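Local coordinates for uncharacterized protein MJ0327 (Methanocaldococcus jannaschii DSM 2661, PDB 2QTD) that is of unknown function but, as a member of the dinitrogenase iron-molybdenum cofactor family with a ribonuclease H-like fold, may bind such a cofactor or a precursor of it, at residues 51-56 / 71-76; 60-65 / 100-105. All blocks are in the same frame, centred on the assembly; numbering follows the deposited sequence. Where two conformers were deposited one is given.

How the contacts relate
From the N terminus the chain lays down strands 5-11, 25-32 and 35-43, then runs through helix 46-54, strand 59-62, helix 67-74, strand 78-81 and helix 87-95 to the C-terminal tail. Contact 1 (51-56 with 71-76) closes the loop that holds strand 59-62 and joins the two helices flanking that strand in sequence. Contact 2 (60-65 with 100-105) starts inside this loop and closes against the last residues of the chain, so the two contacts cross and do not nest. Their centres lie about 14 Å apart, yet they touch where Phe73 CD1 meets Ile60 CD1 at 3.8 Å, which links the helix pair to the strand and, through it, to the tail.

Contact 1. Residues 51-56 / 71-76; sequences SIVKEN and KKFSKK
Ile52 and Val53 of helix 46-54 meet Phe73 and Lys72 of helix 67-74 through side chains alone; no hydrogen bond passes between 51-56 and 71-76. The apolar part centres on the Phe73 ring. Ile52 CG2 comes in at the ring edge, near its plane, 4.0 Å from Phe73 CZ, and the two side chains cross at about a right angle. Val53 CG2 reaches the same end of the ring obliquely, 4.1 Å from Phe73 CE1. With chi1 at -69°, Phe73 CG stands opposite its carbonyl carbon, and the ring spans part of the gap between backbones whose closest CA atoms, those of Val53 and Phe73, are 8.4 Å apart.

The second kind of contact lies on the exposed side. Lys72 runs out as an extended chain across Val53, roughly perpendicular to it, and Lys72 CE and NZ both lie 3.6 Å from Val53 CG2, the lysine end passing over the methyl. Lys72 CG passes 4.0 Å above the plane of the neighbouring Phe73 ring, displaced toward the rim.

Ile52 also packs on Phe26 of strand 25-32, and Phe73 makes an edge-to-face pair with Phe20. The contact packs helix 67-74, the beta-alpha-beta crossover between parallel strands 59-62 and 78-81 of the ribonuclease H-like fold, on the preceding helix; one rests on strand 59-62 and the other on 25-32, with strand 5-11 between them.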
# COMPACT_ATOMS: atom_id res chain seq x y z
N SER A 51 3.87 -5.57 12.28
CA SER A 51 2.40 -5.39 12.24
C SER A 51 1.80 -5.42 10.86
O SER A 51 0.72 -5.94 10.66
CB SER A 51 2.01 -4.07 12.89
OG SER A 51 2.29 -4.10 14.27
N ILE A 52 2.51 -4.82 9.91
CA ILE A 52 2.04 -4.76 8.54
C ILE A 52 1.92 -6.20 7.98
O ILE A 52 0.97 -6.52 7.25
CB ILE A 52 2.95 -3.80 7.70
CG1 ILE A 52 2.27 -3.34 6.42
CG2 ILE A 52 4.35 -4.43 7.43
CD1 ILE A 52 3.21 -2.55 5.55
N VAL A 53 2.83 -7.08 8.36
CA VAL A 53 2.73 -8.47 7.94
C VAL A 53 1.48 -9.15 8.55
O VAL A 53 0.79 -9.90 7.86
CB VAL A 53 4.04 -9.28 8.29
CG1 VAL A 53 3.89 -10.76 7.95
CG2 VAL A 53 5.21 -8.69 7.56
N LYS A 54 1.21 -8.87 9.83
CA LYS A 54 0.06 -9.46 10.53
C LYS A 54 -1.33 -9.02 9.98
O LYS A 54 -2.33 -9.73 10.15
CB LYS A 54 0.13 -9.13 12.03
CG LYS A 54 1.30 -9.77 12.79
CD LYS A 54 1.18 -9.49 14.29
N GLU A 55 -1.39 -7.86 9.34
CA GLU A 55 -2.63 -7.35 8.72
C GLU A 55 -3.17 -8.20 7.58
O GLU A 55 -4.36 -8.17 7.30
CB GLU A 55 -2.37 -5.91 8.17
CG GLU A 55 -2.29 -4.82 9.20
CD GLU A 55 -3.62 -4.60 9.94
OE1 GLU A 55 -4.73 -4.65 9.30
OE2 GLU A 55 -3.54 -4.41 11.15
N ASN A 56 -2.28 -8.95 6.94
CA ASN A 56 -2.66 -9.88 5.86
C ASN A 56 -3.39 -9.11 4.73
O ASN A 56 -4.52 -9.46 4.32
CB ASN A 56 -3.51 -11.02 6.42
CG ASN A 56 -3.60 -12.21 5.48
OD1 ASN A 56 -2.75 -12.39 4.59
ND2 ASN A 56 -4.61 -13.06 5.69
N LYS A 71 10.80 -9.14 -2.55
CA LYS A 71 10.92 -10.61 -2.38
C LYS A 71 9.97 -11.15 -1.31
O LYS A 71 9.19 -12.07 -1.58
CB LYS A 71 12.37 -11.00 -2.09
CG LYS A 71 12.63 -12.49 -2.16
N LYS A 72 9.99 -10.52 -0.13
CA LYS A 72 9.16 -10.91 1.02
C LYS A 72 7.65 -10.82 0.75
O LYS A 72 6.91 -11.79 0.86
CB LYS A 72 9.56 -10.06 2.24
CG LYS A 72 8.62 -10.09 3.44
CD LYS A 72 9.28 -9.52 4.70
CE LYS A 72 8.23 -9.27 5.78
NZ LYS A 72 8.79 -9.14 7.16
N PHE A 73 7.18 -9.65 0.34
CA PHE A 73 5.74 -9.41 0.17
C PHE A 73 5.15 -9.98 -1.12
O PHE A 73 3.99 -10.39 -1.11
CB PHE A 73 5.42 -7.90 0.31
CG PHE A 73 5.60 -7.35 1.72
CD1 PHE A 73 4.57 -7.44 2.65
CD2 PHE A 73 6.78 -6.75 2.12
CE1 PHE A 73 4.72 -6.94 3.94
CE2 PHE A 73 6.94 -6.25 3.40
CZ PHE A 73 5.91 -6.36 4.32
N SER A 74 5.92 -10.04 -2.22
CA SER A 74 5.35 -10.51 -3.50
C SER A 74 4.95 -11.99 -3.54
O SER A 74 4.20 -12.39 -4.43
CB SER A 74 6.25 -10.15 -4.72
OG SER A 74 7.48 -10.84 -4.68
N LYS A 75 5.42 -12.78 -2.57
CA LYS A 75 4.99 -14.17 -2.37
C LYS A 75 3.48 -14.33 -2.21
O LYS A 75 2.88 -15.30 -2.69
CB LYS A 75 5.65 -14.75 -1.09
CG LYS A 75 7.14 -15.02 -1.20
CD LYS A 75 7.71 -15.72 0.04
CE LYS A 75 9.24 -15.79 -0.03
NZ LYS A 75 9.82 -16.85 0.82
N LYS A 76 2.90 -13.38 -1.48
CA LYS A 76 1.50 -13.39 -1.08
C LYS A 76 0.68 -12.23 -1.65
O LYS A 76 -0.50 -12.42 -1.93
CB LYS A 76 1.46 -13.32 0.45
CG LYS A 76 0.22 -13.94 1.10
CD LYS A 76 0.56 -15.25 1.78

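Contact 2. Residues 60-65 / 100-105; sequences IICKNI and SKISNP
Chi1 of -65° sets Ile102 CG1 opposite its carbonyl carbon, and an extended chi2 (172°) carries CD1 to Cys62, whose SG, at chi1 65°, lies between its own backbone N and carbonyl carbon. Ile102 CD1 and Cys62 SG consequently meet at 4.1 Å. The same methyl lies 4.4 Å from Ile65 CG2, a looser approach, so Ile102 borders both Cys62 and Ile65 with one terminal carbon.

Pro105, the C-terminal residue, lies obliquely against Ile65: its CB is 4.0 Å from Ile65 CG2 and also approaches the backbone, 3.1 Å from Ile65 O. No direct hydrogen bond joins the segments. A water mediates instead, accepting from Ile65 N at 3.1 Å and hydrogen-bonded to Pro105 O at 2.8 Å, which ties a main-chain amide to the terminal carboxylate.

The tail following helix 87-95 is thereby laid along the end of strand 59-62 and the loop of the beta-alpha-beta crossover that leads on to helix 67-74. Tyr70 of that helix touches both Ile65 and Pro105, and its hydroxyl donates a hydrogen bond to Ile102 O, while Ile79 of strand 78-81, the edge strand paired with 59-62, packs on Cys62, Ile65 and Ile102.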
# COMPACT_ATOMS: atom_id res chain seq x y z
N ILE A 60 -0.36 -3.80 -1.89
CA ILE A 60 0.39 -2.63 -1.46
C ILE A 60 0.39 -1.60 -2.59
O ILE A 60 0.50 -2.01 -3.75
CB ILE A 60 1.86 -3.02 -1.07
CG1 ILE A 60 1.90 -3.80 0.24
CG2 ILE A 60 2.77 -1.78 -0.95
CD1 ILE A 60 3.23 -4.61 0.50
N ILE A 61 0.30 -0.31 -2.26
CA ILE A 61 0.51 0.83 -3.19
C ILE A 61 1.71 1.57 -2.65
O ILE A 61 1.73 1.96 -1.50
CB ILE A 61 -0.69 1.71 -3.36
CG1 ILE A 61 -1.88 0.93 -3.89
CG2 ILE A 61 -0.39 2.89 -4.28
CD1 ILE A 61 -3.18 1.78 -3.89
N CYS A 62 2.73 1.69 -3.51
CA CYS A 62 3.94 2.45 -3.21
C CYS A 62 4.58 2.95 -4.51
O CYS A 62 4.18 2.59 -5.59
CB CYS A 62 4.93 1.59 -2.42
SG CYS A 62 5.58 0.14 -3.35
N LYS A 63 5.55 3.84 -4.36
CA LYS A 63 6.28 4.39 -5.49
C LYS A 63 7.51 3.58 -5.77
O LYS A 63 7.89 3.46 -6.93
CB LYS A 63 6.65 5.83 -5.24
CG LYS A 63 5.50 6.80 -5.21
CD LYS A 63 6.03 8.21 -5.17
CE LYS A 63 4.97 9.29 -5.04
NZ LYS A 63 5.60 10.64 -5.13
N ASN A 64 8.19 3.13 -4.73
CA ASN A 64 9.42 2.32 -4.83
C ASN A 64 9.42 1.35 -3.70
O ASN A 64 8.79 1.61 -2.68
CB ASN A 64 10.67 3.15 -4.65
CG ASN A 64 11.00 4.00 -5.84
OD1 ASN A 64 11.37 3.49 -6.90
ND2 ASN A 64 10.89 5.31 -5.67
N ILE A 65 10.14 0.24 -3.86
CA ILE A 65 10.19 -0.84 -2.84
C ILE A 65 11.56 -1.51 -3.06
O ILE A 65 12.08 -1.51 -4.18
CB ILE A 65 8.98 -1.82 -2.94
CG1 ILE A 65 8.93 -2.83 -1.76
CG2 ILE A 65 8.92 -2.51 -4.34
CD1 ILE A 65 7.60 -3.50 -1.69
N SER A 100 -0.56 0.04 -12.34
CA SER A 100 0.34 -1.00 -12.83
C SER A 100 0.92 -1.81 -11.69
O SER A 100 1.19 -1.28 -10.60
CB SER A 100 1.45 -0.36 -13.61
OG SER A 100 0.90 0.23 -14.72
N LYS A 101 1.08 -3.11 -11.94
CA LYS A 101 1.61 -4.06 -10.97
C LYS A 101 3.13 -4.11 -11.12
O LYS A 101 3.66 -4.27 -12.24
CB LYS A 101 0.95 -5.44 -11.21
CG LYS A 101 1.22 -6.52 -10.17
CD LYS A 101 0.41 -7.79 -10.49
CE LYS A 101 0.58 -8.83 -9.40
NZ LYS A 101 -0.32 -10.02 -9.65
N ILE A 102 3.83 -3.94 -10.01
CA ILE A 102 5.29 -3.94 -10.03
C ILE A 102 5.78 -5.35 -10.27
O ILE A 102 5.37 -6.28 -9.59
CB ILE A 102 5.87 -3.34 -8.74
CG1 ILE A 102 5.50 -1.85 -8.61
CG2 ILE A 102 7.43 -3.58 -8.69
CD1 ILE A 102 5.85 -1.16 -7.26
N SER A 103 6.64 -5.55 -11.29
CA SER A 103 7.25 -6.86 -11.57
C SER A 103 8.72 -6.98 -11.11
O SER A 103 9.20 -8.10 -10.90
CB SER A 103 7.21 -7.17 -13.06
OG SER A 103 7.55 -6.01 -13.74
N ASN A 104 9.42 -5.86 -11.05
CA ASN A 104 10.77 -5.81 -10.49
C ASN A 104 10.87 -4.45 -9.89
O ASN A 104 10.41 -3.48 -10.49
CB ASN A 104 11.87 -5.95 -11.56
CG ASN A 104 11.97 -7.34 -12.13
OD1 ASN A 104 11.57 -7.58 -13.26
ND2 ASN A 104 12.44 -8.28 -11.32
N PRO A 105 11.51 -4.36 -8.72
CA PRO A 105 11.66 -3.04 -8.13
C PRO A 105 12.72 -2.20 -8.85
O PRO A 105 12.80 -1.00 -8.59
CB PRO A 105 12.07 -3.37 -6.70
CG PRO A 105 12.71 -4.66 -6.76
CD PRO A 105 12.15 -5.41 -7.91
OXT PRO A 105 13.46 -2.66 -9.74
O HOH W 1 11.08 0.14 -6.76